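Local coordinates for tyrosinase (Burkholderia thailandensis, PDB 5ZRD), which hydroxylates monophenols and oxidises the resulting catechols at a centre of two copper ions, as a bacterial tyrosinase active at acidic pH, at residues L427-I432 with P530-S535. Numbering follows the deposited sequence.
Sequences LTVTGI and PKFEVS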
ATOM      1  N   LEU A 427      41.084   1.466 -16.408  1.00 30.74           N
ATOM      2  CA  LEU A 427      40.254   2.656 -16.193  1.00 31.36           C
ATOM      3  C   LEU A 427      38.973   2.251 -15.459  1.00 33.49           C
ATOM      4  O   LEU A 427      38.254   1.369 -15.925  1.00 30.64           O
ATOM      5  CB  LEU A 427      39.889   3.264 -17.554  1.00 31.18           C
ATOM      6  CG  LEU A 427      39.144   4.595 -17.488  1.00 35.31           C
ATOM      7  CD1 LEU A 427      40.036   5.711 -16.962  1.00 36.58           C
ATOM      8  CD2 LEU A 427      38.597   4.991 -18.852  1.00 39.32           C
ATOM      9  N   THR A 428      38.662   2.922 -14.359  1.00 33.32           N
ATOM     10  CA  THR A 428      37.410   2.738 -13.705  1.00 31.19           C
ATOM     11  C   THR A 428      36.560   3.986 -13.986  1.00 32.93           C
ATOM     12  O   THR A 428      36.982   5.107 -13.740  1.00 34.34           O
ATOM     13  CB  THR A 428      37.595   2.492 -12.196  1.00 34.34           C
ATOM     14  OG1 THR A 428      38.415   1.349 -11.912  1.00 31.11           O
ATOM     15  CG2 THR A 428      36.266   2.308 -11.491  1.00 34.58           C
ATOM     16  N   VAL A 429      35.367   3.767 -14.501  1.00 32.22           N
ATOM     17  CA  VAL A 429      34.433   4.828 -14.796  1.00 38.21           C
ATOM     18  C   VAL A 429      33.289   4.739 -13.786  1.00 37.47           C
ATOM     19  O   VAL A 429      32.647   3.701 -13.678  1.00 35.68           O
ATOM     20  CB  VAL A 429      33.881   4.779 -16.239  1.00 36.15           C
ATOM     21  CG1 VAL A 429      33.000   5.993 -16.529  1.00 38.91           C
ATOM     22  CG2 VAL A 429      34.994   4.686 -17.272  1.00 35.65           C
ATOM     23  N   THR A 430      33.063   5.843 -13.081  1.00 42.54           N
ATOM     24  CA  THR A 430      31.935   5.970 -12.161  1.00 51.00           C
ATOM     25  C   THR A 430      31.205   7.285 -12.440  1.00 59.84           C
ATOM     26  O   THR A 430      31.714   8.342 -12.195  1.00 62.38           O
ATOM     27  CB  THR A 430      32.366   5.842 -10.690  1.00 47.84           C
ATOM     28  OG1 THR A 430      33.344   6.820 -10.332  1.00 43.88           O
ATOM     29  CG2 THR A 430      32.912   4.465 -10.374  1.00 47.67           C
ATOM     30  N   GLY A 431      30.032   7.181 -13.027  1.00 88.77           N
ATOM     31  CA  GLY A 431      29.017   8.211 -12.916  1.00 98.97           C
ATOM     32  C   GLY A 431      27.869   7.655 -12.106  1.00103.03           C
ATOM     33  O   GLY A 431      26.771   7.490 -12.627  1.00101.23           O
ATOM     34  N   ILE A 432      28.184   7.324 -10.848  1.00116.96           N
ATOM     35  CA  ILE A 432      27.285   6.591  -9.914  1.00129.57           C
ATOM     36  C   ILE A 432      25.917   7.298  -9.841  1.00128.66           C
ATOM     37  O   ILE A 432      24.897   6.651  -9.576  1.00119.36           O
ATOM     38  CB  ILE A 432      27.948   6.414  -8.518  1.00136.42           C
ATOM     39  CG1 ILE A 432      29.154   5.463  -8.563  1.00124.00           C
ATOM     40  CG2 ILE A 432      26.924   5.965  -7.480  1.00139.58           C
ATOM     41  CD1 ILE A 432      29.895   5.302  -7.245  1.00112.24           C
ATOM     42  N   PRO A 530      31.042  11.841 -15.735  1.00 73.66           N
ATOM     43  CA  PRO A 530      31.588  10.636 -15.130  1.00 66.75           C
ATOM     44  C   PRO A 530      32.907  10.961 -14.423  1.00 56.80           C
ATOM     45  O   PRO A 530      33.607  11.887 -14.819  1.00 63.73           O
ATOM     46  CB  PRO A 530      31.815   9.650 -16.287  1.00 66.12           C
ATOM     47  CG  PRO A 530      31.062  10.264 -17.442  1.00 70.95           C
ATOM     48  CD  PRO A 530      31.198  11.749 -17.188  1.00 74.82           C
ATOM     49  N   LYS A 531      33.203  10.231 -13.368  1.00 54.42           N
ATOM     50  CA  LYS A 531      34.526  10.240 -12.764  1.00 55.08           C
ATOM     51  C   LYS A 531      35.350   9.141 -13.428  1.00 46.29           C
ATOM     52  O   LYS A 531      34.856   8.058 -13.707  1.00 44.73           O
ATOM     53  CB  LYS A 531      34.476   9.988 -11.254  1.00 58.76           C
ATOM     54  CG  LYS A 531      33.820  11.088 -10.427  1.00 78.68           C
ATOM     55  CD  LYS A 531      32.287  11.074 -10.418  1.00 87.01           C
ATOM     56  CE  LYS A 531      31.671  12.113  -9.496  1.00 84.19           C
ATOM     57  NZ  LYS A 531      32.148  13.481  -9.815  1.00 78.11           N
ATOM     58  N   PHE A 532      36.613   9.427 -13.615  1.00 43.78           N
ATOM     59  CA  PHE A 532      37.544   8.499 -14.173  1.00 41.17           C
ATOM     60  C   PHE A 532      38.697   8.270 -13.200  1.00 43.30           C
ATOM     61  O   PHE A 532      39.251   9.216 -12.699  1.00 43.48           O
ATOM     62  CB  PHE A 532      38.116   9.081 -15.458  1.00 38.55           C
ATOM     63  CG  PHE A 532      37.067   9.344 -16.500  1.00 40.79           C
ATOM     64  CD1 PHE A 532      36.610   8.318 -17.315  1.00 38.37           C
ATOM     65  CD2 PHE A 532      36.514  10.611 -16.643  1.00 44.71           C
ATOM     66  CE1 PHE A 532      35.644   8.563 -18.285  1.00 43.45           C
ATOM     67  CE2 PHE A 532      35.546  10.852 -17.612  1.00 46.27           C
ATOM     68  CZ  PHE A 532      35.119   9.831 -18.440  1.00 43.97           C
ATOM     69  N   GLU A 533      39.105   7.022 -13.031  1.00 41.19           N
ATOM     70  CA  GLU A 533      40.178   6.692 -12.121  1.00 41.43           C
ATOM     71  C   GLU A 533      41.041   5.625 -12.798  1.00 37.52           C
ATOM     72  O   GLU A 533      40.539   4.773 -13.521  1.00 33.79           O
ATOM     73  CB  GLU A 533      39.515   6.324 -10.792  1.00 48.15           C
ATOM     74  CG  GLU A 533      40.257   5.378  -9.881  1.00 59.52           C
ATOM     75  CD  GLU A 533      39.409   5.033  -8.660  1.00 76.39           C
ATOM     76  OE1 GLU A 533      39.906   4.282  -7.772  1.00 82.20           O
ATOM     77  OE2 GLU A 533      38.236   5.516  -8.601  1.00 68.42           O
ATOM     78  N   VAL A 534      42.336   5.700 -12.555  1.00 37.66           N
ATOM     79  CA  VAL A 534      43.322   4.866 -13.202  1.00 36.75           C
ATOM     80  C   VAL A 534      44.042   4.096 -12.109  1.00 40.92           C
ATOM     81  O   VAL A 534      44.523   4.711 -11.166  1.00 37.20           O
ATOM     82  CB  VAL A 534      44.310   5.722 -14.002  1.00 39.03           C
ATOM     83  CG1 VAL A 534      45.451   4.910 -14.597  1.00 39.39           C
ATOM     84  CG2 VAL A 534      43.569   6.503 -15.073  1.00 43.71           C
ATOM     85  N   SER A 535      44.110   2.775 -12.269  1.00 39.41           N
ATOM     86  CA  SER A 535      44.757   1.889 -11.314  1.00 42.81           C
ATOM     87  C   SER A 535      46.289   2.008 -11.344  1.00 48.61           C
ATOM     88  O   SER A 535      46.896   2.719 -12.159  1.00 46.99           O
ATOM     89  CB  SER A 535      44.365   0.451 -11.610  1.00 45.54           C
ATOM     90  OG  SER A 535      44.972  -0.013 -12.823  1.00 37.13           O
TER
HETATM   91  O   HOH W   1      40.920   1.869 -12.336  1.00 26.33           O
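Thr-428 and Glu-533 form one hydrogen-bonded pair of an antiparallel ladder, and Thr-430 and Lys-531 form the next. Thr-428 N reaches Glu-533 O at 2.8 Å, nearly straight at 173° and in the carbonyl plane. The return bond, Glu-533 N to Thr-428 O, is more bent. Thr-430 N bonds Lys-531 O, and Lys-531 N meets Thr-430 O at 2.7 Å from above the carbonyl plane. Lys-531 bends at chi2, 80°, which lays Lys-531 CD 3.3 Å from Thr-430 O. Lys-531 CB also packs 3.5 Å from Thr-430 OG1.

These four side chains share one face; Leu-427, Val-429, Phe-532 and Val-534 share the other. There Val-429 lies alongside both Pro-530 and Phe-532. Val-429 CG1 meets Pro-530 CB at 3.9 Å, and Val-429 CG2 meets Phe-532 CD1 at 4.0 Å. Leu-427 CD1 touches Val-534 CG2 and Phe-532 CB and lies near Glu-533 O, while Leu-427 CD2 approaches the Phe-532 ring obliquely. Phe-503 and Val-505 of strand 502-509 pack against this apolar face.

A water joins Thr-428 OG1 to Glu-533 O, at 2.6 Å from Thr-428 OG1. The same hydroxyl bonds His-487 ND1. Backbone hydrogen bonds of Leu-427 with Phe-488 and Val-429 with Ala-486 put strand 426-430 between 485-489 and 531-534, away from the copper site. Arg-344 of the second subunit packs on Thr-428 and Thr-430 and makes a long, weak ion pair with Glu-533.

This pair of strands is therefore two-sided. Four backbone bonds fix its register, the apolar face packs within the chain, and the polar face meets a neighbouring subunit.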